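Local coordinates for protein beta-galactosidase (Trichoderma reesei, PDB 3OG2) that probably hydrolyses terminal non-reducing beta-D-galactose residues of beta-D-galactosides, as a glycoside hydrolase of family 35, at residues A346-R349 with R353-R356; L68-V73 with Y322-G327; L668-S673 with T712-G717; L778-D783 with R802-Y807. All blocks are in the same frame, centred on the assembly; numbering follows the deposited sequence.

In the fold
Contacts 1 and 2 belong to the TIM-barrel region of family 35, and contacts 3 and 4 to an all-beta region far from it. Contact 2 lies at the corner that follows strand 318-321, and contact 1 in the loop from there to helix 357-370. Their centres are 11 Å apart, and Ile-348 N probably bonds Thr-324 O between them. Contacts 3 and 4, also 11 Å apart between centres, each have one segment in the same antiparallel sheet, on the neighbouring strands 713-720 and 775-782. The two pairs are more than 40 Å apart between centres. Along the chain the order is contact 2, 1, 3, 4. The loop packing beside the barrel and the sheet packing of the all-beta region are thus separate in space.

Contact 1. Residues A346-R349 with R353-R356; sequences ASIR and RIDR. With NAG (2-acetamido-2-deoxy-beta-D-glucopyranose), chain B.
Ala-346 O accepts a hydrogen bond from Arg-356 NH1 (2.8 Å), in the carbonyl plane and on a lone pair. Both segments belong to the loop that leads from barrel strand 318-321 to helix 357-370, and a salt-bridge network ties the loop back on itself. Ser-347 O accepts a hydrogen bond from a water that also donates to Arg-353 O and accepts from Arg-356 N. Ile-348 CG1 lies 4.0 Å from Ile-354 CG2, the two side chains side by side, and both rest on Tyr-359. Arg-349 N bonds Arg-353 O almost straight, at 171°. The Arg-349 chain runs extended to NE and grips Asp-355 side-on: Arg-349 NE to Asp-355 OD1 (2.7 Å) and NH2 to OD2 (3.0 Å), each on a syn lone pair. One guanidinium face stacks flat on that of Arg-353, centres 4.3 Å apart; Arg-356 NE covers the other. Asp-351 balances Arg-353, and Glu-293 pairs with both Arg-349 and Arg-356, which should offset the closeness of the three arginines. A leucine in place of Arg-349 would probably deprive Asp-355 of its two-pronged partner and take away the flat group on which the Arg-353 guanidinium stacks. Beyond the network, Asp-355 O approaches C1 of a glycan NAG to 3.3 Å.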
loop_
_atom_site.group_PDB
_atom_site.type_symbol
_atom_site.label_atom_id
_atom_site.label_comp_id
_atom_site.label_asym_id
_atom_site.label_seq_id
_atom_site.Cartn_x
_atom_site.Cartn_y
_atom_site.Cartn_z
ATOM N N ALA A 346 4.302 -1.421 -5.488
ATOM C CA ALA A 346 3.347 -0.368 -5.835
ATOM C C ALA A 346 4.018 0.786 -6.580
ATOM O O ALA A 346 5.240 0.937 -6.621
ATOM C CB ALA A 346 2.699 0.171 -4.561
ATOM N N SER A 347 3.157 1.614 -7.165
ATOM C CA SER A 347 3.647 2.807 -7.904
ATOM C C SER A 347 4.391 3.774 -7.010
ATOM O O SER A 347 5.284 4.443 -7.537
ATOM C CB SER A 347 2.508 3.536 -8.597
ATOM O OG SER A 347 1.507 3.930 -7.689
ATOM N N ILE A 348 4.059 3.852 -5.731
ATOM C CA ILE A 348 4.864 4.616 -4.772
ATOM C C ILE A 348 5.582 3.610 -3.876
ATOM O O ILE A 348 4.907 2.766 -3.284
ATOM C CB ILE A 348 3.983 5.554 -3.942
ATOM C CG1 ILE A 348 3.127 6.456 -4.848
ATOM C CG2 ILE A 348 4.843 6.333 -2.978
ATOM C CD1 ILE A 348 2.113 7.338 -4.128
ATOM N N ARG A 349 6.914 3.671 -3.847
ATOM C CA ARG A 349 7.670 2.681 -3.096
ATOM C C ARG A 349 7.426 2.836 -1.590
ATOM O O ARG A 349 6.940 3.887 -1.105
ATOM C CB ARG A 349 9.153 2.905 -3.307
ATOM C CG ARG A 349 9.641 2.585 -4.731
ATOM C CD ARG A 349 11.146 2.822 -4.733
ATOM N NE ARG A 349 11.760 2.658 -6.057
ATOM C CZ ARG A 349 12.180 1.509 -6.524
ATOM N NH1 ARG A 349 12.069 0.369 -5.815
ATOM N NH2 ARG A 349 12.748 1.487 -7.739
ATOM N N ARG A 353 9.425 6.872 -2.638
ATOM C CA ARG A 353 9.979 7.351 -3.917
ATOM C C ARG A 353 9.003 7.003 -5.063
ATOM O O ARG A 353 8.336 5.968 -5.041
ATOM C CB ARG A 353 11.352 6.759 -4.234
ATOM C CG ARG A 353 12.453 7.360 -3.361
ATOM C CD ARG A 353 13.786 6.726 -3.743
ATOM N NE ARG A 353 13.889 5.325 -3.404
ATOM C CZ ARG A 353 14.387 4.324 -4.123
ATOM N NH1 ARG A 353 14.896 4.445 -5.358
ATOM N NH2 ARG A 353 14.398 3.098 -3.606
ATOM N N ILE A 354 9.002 7.914 -6.050
ATOM C CA ILE A 354 8.119 7.802 -7.215
ATOM C C ILE A 354 8.937 7.778 -8.496
ATOM O O ILE A 354 8.660 8.407 -9.508
ATOM C CB ILE A 354 7.107 8.961 -7.222
ATOM C CG1 ILE A 354 7.782 10.350 -7.144
ATOM C CG2 ILE A 354 6.118 8.733 -6.085
ATOM C CD1 ILE A 354 6.822 11.472 -7.441
ATOM N N ASP A 355 10.013 6.963 -8.452
ATOM C CA ASP A 355 10.840 6.777 -9.615
ATOM C C ASP A 355 10.411 5.594 -10.460
ATOM O O ASP A 355 10.850 5.509 -11.619
ATOM C CB ASP A 355 12.294 6.559 -9.156
ATOM C CG ASP A 355 12.352 5.250 -8.382
ATOM O OD1 ASP A 355 11.733 5.064 -7.345
ATOM O OD2 ASP A 355 13.025 4.247 -8.812
ATOM N N ARG A 356 9.573 4.673 -9.998
ATOM C CA ARG A 356 9.227 3.511 -10.866
ATOM C C ARG A 356 8.467 4.002 -12.080
ATOM O O ARG A 356 7.610 4.914 -11.980
ATOM C CB ARG A 356 8.336 2.518 -10.107
ATOM C CG ARG A 356 9.169 1.781 -9.030
ATOM C CD ARG A 356 8.230 0.882 -8.215
ATOM N NE ARG A 356 9.000 -0.161 -7.518
ATOM C CZ ARG A 356 8.648 -0.737 -6.388
ATOM N NH1 ARG A 356 7.541 -0.394 -5.732
ATOM N NH2 ARG A 356 9.438 -1.697 -5.871
HETATM C C1 NAG B . 12.899 6.673 -13.946
HETATM C C2 NAG B . 12.379 6.605 -15.376
HETATM C C3 NAG B . 11.878 5.217 -15.711
HETATM C C4 NAG B . 12.983 4.188 -15.420
HETATM C C5 NAG B . 13.439 4.352 -13.955
HETATM C C6 NAG B . 14.622 3.467 -13.597
HETATM C C7 NAG B . 11.408 8.775 -16.017
HETATM C C8 NAG B . 10.250 9.713 -15.836
HETATM N N2 NAG B . 11.259 7.560 -15.500
HETATM O O3 NAG B . 11.453 5.147 -17.038
HETATM O O4 NAG B . 12.403 2.888 -15.574
HETATM O O5 NAG B . 13.918 5.702 -13.808
HETATM O O6 NAG B . 15.684 3.626 -14.522
HETATM O O7 NAG B . 12.486 9.165 -16.488
HETATM O O HOH W 1 8.059 4.431 -7.499
#

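Contact 2. Residues L68-V73 with Y322-G327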
loop_
_atom_site.group_PDB
_atom_site.type_symbol
_atom_site.label_atom_id
_atom_site.label_comp_id
_atom_site.label_asym_id
_atom_site.label_seq_id
_atom_site.Cartn_x
_atom_site.Cartn_y
_atom_site.Cartn_z
ATOM N N LEU A 68 -0.794 12.222 -9.581
ATOM C CA LEU A 68 -1.172 11.242 -10.590
ATOM C C LEU A 68 -2.448 11.655 -11.345
ATOM O O LEU A 68 -2.802 11.059 -12.351
ATOM C CB LEU A 68 -1.487 9.885 -9.949
ATOM C CG LEU A 68 -0.329 9.171 -9.279
ATOM C CD1 LEU A 68 -0.829 7.981 -8.471
ATOM C CD2 LEU A 68 0.654 8.673 -10.355
ATOM N N GLY A 69 -3.190 12.631 -10.832
ATOM C CA GLY A 69 -4.498 12.947 -11.358
ATOM C C GLY A 69 -5.590 12.242 -10.579
ATOM O O GLY A 69 -6.762 12.331 -10.959
ATOM N N PHE A 70 -5.211 11.536 -9.503
ATOM C CA PHE A 70 -6.254 10.877 -8.670
ATOM C C PHE A 70 -7.006 11.919 -7.841
ATOM O O PHE A 70 -6.459 12.983 -7.555
ATOM C CB PHE A 70 -5.580 9.903 -7.730
ATOM C CG PHE A 70 -5.133 8.585 -8.407
ATOM C CD1 PHE A 70 -4.967 8.459 -9.789
ATOM C CD2 PHE A 70 -4.887 7.496 -7.574
ATOM C CE1 PHE A 70 -4.558 7.233 -10.299
ATOM C CE2 PHE A 70 -4.490 6.232 -8.095
ATOM C CZ PHE A 70 -4.318 6.126 -9.482
ATOM N N ASN A 71 -8.239 11.543 -7.442
ATOM C CA ASN A 71 -9.021 12.464 -6.597
ATOM C C ASN A 71 -9.346 11.859 -5.255
ATOM O O ASN A 71 -9.897 12.576 -4.392
ATOM C CB ASN A 71 -10.310 12.926 -7.288
ATOM C CG ASN A 71 -11.024 11.772 -7.962
ATOM O OD1 ASN A 71 -11.053 10.649 -7.477
ATOM N ND2 ASN A 71 -11.568 12.076 -9.143
ATOM N N THR A 72 -8.964 10.594 -5.028
ATOM C CA THR A 72 -9.444 9.833 -3.866
ATOM C C THR A 72 -8.350 8.916 -3.360
ATOM O O THR A 72 -7.488 8.471 -4.121
ATOM C CB THR A 72 -10.692 9.056 -4.278
ATOM O OG1 THR A 72 -11.705 9.945 -4.776
ATOM C CG2 THR A 72 -11.311 8.251 -3.146
ATOM N N VAL A 73 -8.421 8.649 -2.077
ATOM C CA VAL A 73 -7.636 7.602 -1.434
ATOM C C VAL A 73 -8.624 6.697 -0.692
ATOM O O VAL A 73 -9.557 7.176 -0.045
ATOM C CB VAL A 73 -6.581 8.214 -0.491
ATOM C CG1 VAL A 73 -6.080 7.231 0.571
ATOM C CG2 VAL A 73 -5.410 8.683 -1.389
ATOM N N TYR A 322 -5.073 -0.999 -5.584
ATOM C CA TYR A 322 -4.616 -1.615 -4.327
ATOM C C TYR A 322 -3.276 -2.261 -4.656
ATOM O O TYR A 322 -3.318 -3.248 -5.429
ATOM C CB TYR A 322 -5.672 -2.645 -3.863
ATOM C CG TYR A 322 -5.315 -3.202 -2.499
ATOM C CD1 TYR A 322 -4.260 -4.089 -2.285
ATOM C CD2 TYR A 322 -6.036 -2.831 -1.352
ATOM C CE1 TYR A 322 -3.940 -4.583 -1.062
ATOM C CE2 TYR A 322 -5.738 -3.310 -0.081
ATOM C CZ TYR A 322 -4.685 -4.181 0.054
ATOM O OH TYR A 322 -4.337 -4.637 1.303
ATOM N N MET A 323 -2.149 -1.944 -4.045
ATOM C CA MET A 323 -1.880 -0.737 -3.256
ATOM C C MET A 323 -1.364 0.373 -4.191
ATOM O O MET A 323 -0.790 0.078 -5.252
ATOM C CB MET A 323 -0.757 -1.007 -2.257
ATOM C CG MET A 323 -1.107 -2.053 -1.175
ATOM S SD MET A 323 -2.544 -1.603 -0.186
ATOM C CE MET A 323 -1.902 -0.222 0.762
ATOM N N THR A 324 -1.502 1.616 -3.757
ATOM C CA THR A 324 -0.786 2.720 -4.402
ATOM C C THR A 324 0.444 3.098 -3.592
ATOM O O THR A 324 1.497 3.305 -4.181
ATOM C CB THR A 324 -1.750 3.882 -4.642
ATOM O OG1 THR A 324 -2.753 3.423 -5.598
ATOM C CG2 THR A 324 -1.070 5.077 -5.274
ATOM N N PHE A 325 0.332 3.153 -2.279
ATOM C CA PHE A 325 1.485 3.256 -1.391
ATOM C C PHE A 325 1.295 2.152 -0.340
ATOM O O PHE A 325 0.247 2.195 0.340
ATOM C CB PHE A 325 1.593 4.643 -0.736
ATOM C CG PHE A 325 2.590 4.605 0.428
ATOM C CD1 PHE A 325 3.948 4.490 0.195
ATOM C CD2 PHE A 325 2.099 4.685 1.740
ATOM C CE1 PHE A 325 4.838 4.446 1.271
ATOM C CE2 PHE A 325 3.002 4.642 2.794
ATOM C CZ PHE A 325 4.362 4.537 2.555
ATOM N N GLY A 326 2.216 1.223 -0.180
ATOM C CA GLY A 326 2.056 0.110 0.713
ATOM C C GLY A 326 2.574 0.348 2.109
ATOM O O GLY A 326 1.962 -0.061 3.098
ATOM N N GLY A 327 3.740 1.001 2.277
ATOM C CA GLY A 327 4.297 1.190 3.605
ATOM C C GLY A 327 4.894 -0.100 4.197
ATOM O O GLY A 327 5.404 -0.979 3.468
#
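Phe-70 and Thr-324 meet through the ring edge of the phenylalanine. Thr-324 OG1 lies near the ring plane, 4.1 Å from Phe-70 CE2. This is a van der Waals approach, and the hydroxyl has its hydrogen bond with Ile-321 O instead. The threonine CG2 is anti to the backbone N (OG1 chi1 -65°), which presents the methyl to Leu-68 while OG1 faces the phenylalanine. The apolar part is equally light: Leu-68 CD1 comes within 4.3 Å of Thr-324 CG2. The same CD1 sits 3.9 Å above the Phe-70 plane, over the ring centre. Thus one leucine methyl both covers the aromatic face and meets the threonine. No hydrogen bond links the two segments, and together they bury just 75 Å².

Both backbones are unusual here. Gly-69 ends the preceding helix with a Schellman motif, at a positive phi of 95° where a side chain would strike the carbonyl before it. On the other side the chain turns a corner at Thr-324, just after a cis peptide bond that precedes Met-323.

The contact belongs to the TIM barrel, at the join between helix 58-66 and strand 72-76. Phe-70 stacks on Phe-43 of strand 38-47, which pairs with both 72-76 and 318-321. Ile-65 of helix 58-66 touches Phe-70 and Thr-324, while Leu-362 of helix 357-370 packs against Leu-68 and Phe-70.

Contact 3. Residues L668-S673 with T712-G717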
loop_
_atom_site.group_PDB
_atom_site.type_symbol
_atom_site.label_atom_id
_atom_site.label_comp_id
_atom_site.label_asym_id
_atom_site.label_seq_id
_atom_site.Cartn_x
_atom_site.Cartn_y
_atom_site.Cartn_z
ATOM N N LEU A 668 18.198 -14.215 26.905
ATOM C CA LEU A 668 17.612 -15.475 27.362
ATOM C C LEU A 668 18.127 -15.812 28.760
ATOM O O LEU A 668 18.683 -16.895 29.041
ATOM C CB LEU A 668 17.901 -16.550 26.322
ATOM C CG LEU A 668 17.016 -17.796 26.420
ATOM C CD1 LEU A 668 15.538 -17.508 26.139
ATOM C CD2 LEU A 668 17.580 -18.876 25.458
ATOM N N PRO A 669 17.931 -14.916 29.734
ATOM C CA PRO A 669 18.359 -15.215 31.104
ATOM C C PRO A 669 17.556 -16.365 31.719
ATOM O O PRO A 669 17.969 -16.939 32.713
ATOM C CB PRO A 669 18.030 -13.934 31.851
ATOM C CG PRO A 669 16.885 -13.312 31.092
ATOM C CD PRO A 669 17.270 -13.574 29.655
ATOM N N GLU A 670 16.424 -16.704 31.083
ATOM C CA GLU A 670 15.539 -17.752 31.577
ATOM C C GLU A 670 16.280 -19.064 31.752
ATOM O O GLU A 670 15.889 -19.883 32.596
ATOM C CB GLU A 670 14.430 -18.028 30.543
ATOM C CG GLU A 670 13.430 -16.886 30.441
ATOM C CD GLU A 670 13.773 -15.747 29.530
ATOM O OE1 GLU A 670 14.926 -15.630 29.063
ATOM O OE2 GLU A 670 12.880 -14.901 29.224
ATOM N N ILE A 671 17.308 -19.338 30.933
ATOM C CA ILE A 671 17.894 -20.662 30.957
ATOM C C ILE A 671 19.017 -20.754 31.981
ATOM O O ILE A 671 19.582 -21.847 32.164
ATOM C CB ILE A 671 18.434 -21.093 29.559
ATOM C CG1 ILE A 671 19.514 -20.160 29.037
ATOM C CG2 ILE A 671 17.291 -21.273 28.574
ATOM C CD1 ILE A 671 20.266 -20.694 27.830
ATOM N N ARG A 672 19.336 -19.678 32.663
ATOM C CA ARG A 672 20.369 -19.721 33.687
ATOM C C ARG A 672 19.814 -20.294 34.990
ATOM O O ARG A 672 18.649 -20.160 35.312
ATOM C CB ARG A 672 20.890 -18.306 33.933
ATOM C CG ARG A 672 21.373 -17.557 32.706
ATOM C CD ARG A 672 21.586 -16.102 33.141
ATOM N NE ARG A 672 22.674 -15.443 32.446
ATOM C CZ ARG A 672 22.537 -14.306 31.774
ATOM N NH1 ARG A 672 21.384 -13.660 31.632
ATOM N NH2 ARG A 672 23.598 -13.781 31.167
ATOM N N SER A 673 20.648 -21.002 35.762
ATOM C CA SER A 673 20.118 -21.718 36.926
ATOM C C SER A 673 19.559 -20.763 37.983
ATOM O O SER A 673 18.750 -21.114 38.827
ATOM C CB SER A 673 21.169 -22.613 37.580
ATOM O OG SER A 673 21.620 -23.714 36.822
ATOM N N THR A 712 7.120 -12.948 19.882
ATOM C CA THR A 712 7.631 -14.214 20.344
ATOM C C THR A 712 7.023 -14.592 21.702
ATOM O O THR A 712 6.864 -13.761 22.595
ATOM C CB THR A 712 9.174 -14.075 20.510
ATOM O OG1 THR A 712 9.727 -13.495 19.340
ATOM C CG2 THR A 712 9.854 -15.418 20.789
ATOM N N LEU A 713 6.706 -15.876 21.864
ATOM C CA LEU A 713 6.215 -16.433 23.114
ATOM C C LEU A 713 7.270 -17.321 23.766
ATOM O O LEU A 713 8.097 -17.934 23.066
ATOM C CB LEU A 713 4.989 -17.317 22.812
ATOM C CG LEU A 713 3.815 -16.632 22.118
ATOM C CD1 LEU A 713 2.711 -17.670 21.882
ATOM C CD2 LEU A 713 3.323 -15.440 22.941
ATOM N N LEU A 714 7.224 -17.412 25.091
ATOM C CA LEU A 714 8.068 -18.332 25.826
ATOM C C LEU A 714 7.215 -19.175 26.764
ATOM O O LEU A 714 6.266 -18.670 27.347
ATOM C CB LEU A 714 9.180 -17.671 26.624
ATOM C CG LEU A 714 10.316 -17.049 25.810
ATOM C CD1 LEU A 714 9.963 -15.655 25.359
ATOM C CD2 LEU A 714 11.612 -17.040 26.643
ATOM N N PHE A 715 7.608 -20.425 26.903
ATOM C CA PHE A 715 6.946 -21.353 27.806
ATOM C C PHE A 715 7.983 -21.987 28.710
ATOM O O PHE A 715 9.093 -22.283 28.250
ATOM C CB PHE A 715 6.253 -22.492 27.052
ATOM C CG PHE A 715 5.197 -21.963 26.097
ATOM C CD1 PHE A 715 5.537 -21.486 24.817
ATOM C CD2 PHE A 715 3.883 -21.916 26.499
ATOM C CE1 PHE A 715 4.542 -20.927 24.022
ATOM C CE2 PHE A 715 2.843 -21.411 25.721
ATOM C CZ PHE A 715 3.218 -20.918 24.489
ATOM N N ARG A 716 7.628 -22.210 29.963
ATOM C CA ARG A 716 8.553 -22.894 30.898
ATOM C C ARG A 716 7.786 -24.065 31.509
ATOM O O ARG A 716 6.732 -23.845 32.135
ATOM C CB ARG A 716 9.045 -21.934 31.995
ATOM C CG ARG A 716 10.032 -20.958 31.357
ATOM C CD ARG A 716 10.500 -19.939 32.314
ATOM N NE ARG A 716 11.145 -20.378 33.537
ATOM C CZ ARG A 716 12.422 -20.721 33.631
ATOM N NH1 ARG A 716 13.167 -20.786 32.512
ATOM N NH2 ARG A 716 13.013 -21.018 34.786
ATOM N N GLY A 717 8.280 -25.257 31.239
ATOM C CA GLY A 717 7.620 -26.450 31.707
ATOM C C GLY A 717 8.445 -27.191 32.753
ATOM O O GLY A 717 9.585 -27.618 32.465
HETATM O O HOH W 2 15.846 -21.467 35.039
#
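Arg-716 NH1 gives the one direct hydrogen bond across the contact, to Glu-670 O at 2.9 Å. It is a bent bond, with an N-H...O angle of 131°. The donor stands above the carbonyl plane, 46° out of it, and the oxygen is tilted from the guanidinium plane. A water supports the same group from the edge. It accepts from Arg-716 NH2 (2.9 Å) and lies close to Glu-670 O and Arg-672 O. The arginine chain is bent at chi3 (57°), where its extended CB-CG-CD part turns into the guanidinium. NE is engaged by Asp-677 in a salt bridge. A methionine in place of Arg-716 would probably leave Asp-677 without this cationic mate and Glu-670 O without its direct side-chain donor.

These bonds join a short 3-10 turn, 669-671, to strand 713-720 in a five-stranded antiparallel sheet of the all-beta region. The turn follows strand 663-666, which belongs to another sheet.

The charged ends of Glu-670 and Arg-716 do not touch; Glu-670 OE2 makes its salt bridge with Arg-849 of helix 846-850.

Van der Waals contact centres on one methyl of Leu-714. Its CD2 touches Leu-668 CD1 at 4.0 Å and lies 3.6 Å from Glu-670 OE2, the glutamate crossing the leucine at about a right angle. Trp-680 packs against Glu-670, Leu-714 and Arg-716, and Val-781 of the adjacent strand meets both leucines.

Contact 4. Residues L778-D783 with R802-Y807; sequences LTVVVD and RGILDY
Val-782 CG1 packs against the backbone of Gly-803, 4.1 Å from its carbonyl O. The methyl is anti to the backbone N (chi1 -179°), a setting that places CG1 against the glycine backbone. Gly-803 has a positive phi of 133°, and in its conformation a side chain would collide with the carbonyl O of Arg-802. Next to this pair, Val-780 CG1 meets Ile-804 CD1 at 4.3 Å. The isoleucine reaches over with the far end of its chain (chi2 166°). All four residues are buried, and the contact is wholly van der Waals, with no hydrogen bond between the segments.

Strand 775-782 lies in a five-stranded antiparallel sheet and strand 803-811 in a three-stranded one, so the contact joins two sheets face to face, as in the core of a beta-sandwich. Val-782 also touches Thr-732 of strand 726-733, and Ile-804 touches Phe-715 of strand 713-720.

Further along, the second strand parts from the first. Leu-805 and Asp-806 form a classic beta bulge facing Ser-731, and both are partly exposed. Tyr-807, also partly exposed, makes no contact with 778-783. Its OH is hydrogen-bonded to Trp-821 NE1, and its N makes a weak bond to Asp-806 OD1.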
loop_
_atom_site.group_PDB
_atom_site.type_symbol
_atom_site.label_atom_id
_atom_site.label_comp_id
_atom_site.label_asym_id
_atom_site.label_seq_id
_atom_site.Cartn_x
_atom_site.Cartn_y
_atom_site.Cartn_z
ATOM N N LEU A 778 11.992 -27.040 31.221
ATOM C CA LEU A 778 12.116 -26.831 29.779
ATOM C C LEU A 778 11.782 -25.399 29.472
ATOM O O LEU A 778 10.759 -24.889 29.894
ATOM C CB LEU A 778 11.125 -27.766 29.077
ATOM C CG LEU A 778 11.519 -29.214 29.078
ATOM C CD1 LEU A 778 10.299 -30.092 28.781
ATOM C CD2 LEU A 778 12.619 -29.501 28.050
ATOM N N THR A 779 12.634 -24.723 28.721
ATOM C CA THR A 779 12.292 -23.394 28.210
ATOM C C THR A 779 12.108 -23.546 26.707
ATOM O O THR A 779 12.999 -24.022 26.015
ATOM C CB THR A 779 13.381 -22.330 28.516
ATOM O OG1 THR A 779 13.478 -22.139 29.929
ATOM C CG2 THR A 779 13.000 -20.990 27.914
ATOM N N VAL A 780 10.908 -23.167 26.233
ATOM C CA VAL A 780 10.559 -23.339 24.832
ATOM C C VAL A 780 10.269 -21.939 24.283
ATOM O O VAL A 780 9.391 -21.254 24.818
ATOM C CB VAL A 780 9.302 -24.223 24.690
ATOM C CG1 VAL A 780 8.918 -24.380 23.207
ATOM C CG2 VAL A 780 9.564 -25.547 25.349
ATOM N N VAL A 781 10.980 -21.474 23.278
ATOM C CA VAL A 781 10.755 -20.188 22.656
ATOM C C VAL A 781 10.031 -20.474 21.346
ATOM O O VAL A 781 10.489 -21.327 20.576
ATOM C CB VAL A 781 12.097 -19.478 22.382
ATOM C CG1 VAL A 781 11.830 -18.081 21.769
ATOM C CG2 VAL A 781 12.909 -19.361 23.670
ATOM N N VAL A 782 8.915 -19.804 21.099
ATOM C CA VAL A 782 8.126 -20.040 19.901
ATOM C C VAL A 782 7.880 -18.670 19.251
ATOM O O VAL A 782 7.179 -17.850 19.841
ATOM C CB VAL A 782 6.762 -20.717 20.192
ATOM C CG1 VAL A 782 6.022 -20.956 18.876
ATOM C CG2 VAL A 782 6.980 -22.022 20.968
ATOM N N ASP A 783 8.496 -18.428 18.105
ATOM C CA ASP A 783 8.196 -17.148 17.467
ATOM C C ASP A 783 6.794 -17.171 16.870
ATOM O O ASP A 783 6.291 -18.238 16.524
ATOM C CB ASP A 783 9.107 -16.861 16.269
ATOM C CG ASP A 783 9.127 -15.353 16.000
ATOM O OD1 ASP A 783 8.885 -14.530 16.932
ATOM O OD2 ASP A 783 9.343 -14.968 14.814
ATOM N N ARG A 802 -1.160 -19.821 18.671
ATOM C CA ARG A 802 0.311 -19.699 18.663
ATOM C C ARG A 802 0.802 -20.273 19.960
ATOM O O ARG A 802 0.244 -19.936 21.043
ATOM C CB ARG A 802 0.755 -18.246 18.552
ATOM C CG ARG A 802 0.163 -17.604 17.280
ATOM C CD ARG A 802 0.870 -18.155 16.054
ATOM N NE ARG A 802 0.438 -17.626 14.767
ATOM C CZ ARG A 802 -0.283 -18.346 13.884
ATOM N NH1 ARG A 802 -0.727 -19.564 14.168
ATOM N NH2 ARG A 802 -0.546 -17.784 12.718
ATOM N N GLY A 803 1.842 -21.120 19.925
ATOM C CA GLY A 803 2.379 -21.681 21.144
ATOM C C GLY A 803 2.568 -23.180 20.946
ATOM O O GLY A 803 3.127 -23.635 19.929
ATOM N N ILE A 804 2.157 -23.938 21.949
ATOM C CA ILE A 804 2.359 -25.392 21.953
ATOM C C ILE A 804 1.007 -26.038 21.735
ATOM O O ILE A 804 0.089 -25.864 22.520
ATOM C CB ILE A 804 3.013 -25.863 23.262
ATOM C CG1 ILE A 804 4.425 -25.237 23.398
ATOM C CG2 ILE A 804 3.057 -27.389 23.355
ATOM C CD1 ILE A 804 5.023 -25.361 24.779
ATOM N N LEU A 805 0.894 -26.779 20.622
ATOM C CA LEU A 805 -0.357 -27.474 20.291
ATOM C C LEU A 805 -0.468 -28.780 21.031
ATOM O O LEU A 805 -1.599 -29.244 21.271
ATOM C CB LEU A 805 -0.349 -27.807 18.773
ATOM C CG LEU A 805 -0.302 -26.602 17.860
ATOM C CD1 LEU A 805 -0.345 -27.068 16.407
ATOM C CD2 LEU A 805 -1.459 -25.676 18.170
ATOM N N ASP A 806 0.640 -29.463 21.288
ATOM C CA ASP A 806 0.575 -30.789 21.881
ATOM C C ASP A 806 1.965 -31.105 22.379
ATOM O O ASP A 806 2.974 -30.539 21.916
ATOM C CB ASP A 806 0.186 -31.860 20.843
ATOM C CG ASP A 806 -0.366 -33.125 21.456
ATOM O OD1 ASP A 806 -0.474 -33.199 22.700
ATOM O OD2 ASP A 806 -0.738 -34.027 20.686
ATOM N N TYR A 807 2.070 -32.019 23.320
ATOM C CA TYR A 807 3.348 -32.529 23.783
ATOM C C TYR A 807 3.128 -33.879 24.452
ATOM O O TYR A 807 2.041 -34.212 24.870
ATOM C CB TYR A 807 4.004 -31.563 24.780
ATOM C CG TYR A 807 3.276 -31.389 26.083
ATOM C CD1 TYR A 807 3.525 -32.215 27.207
ATOM C CD2 TYR A 807 2.324 -30.388 26.230
ATOM C CE1 TYR A 807 2.863 -32.078 28.403
ATOM C CE2 TYR A 807 1.647 -30.212 27.430
ATOM C CZ TYR A 807 1.918 -31.056 28.482
ATOM O OH TYR A 807 1.261 -30.853 29.662
#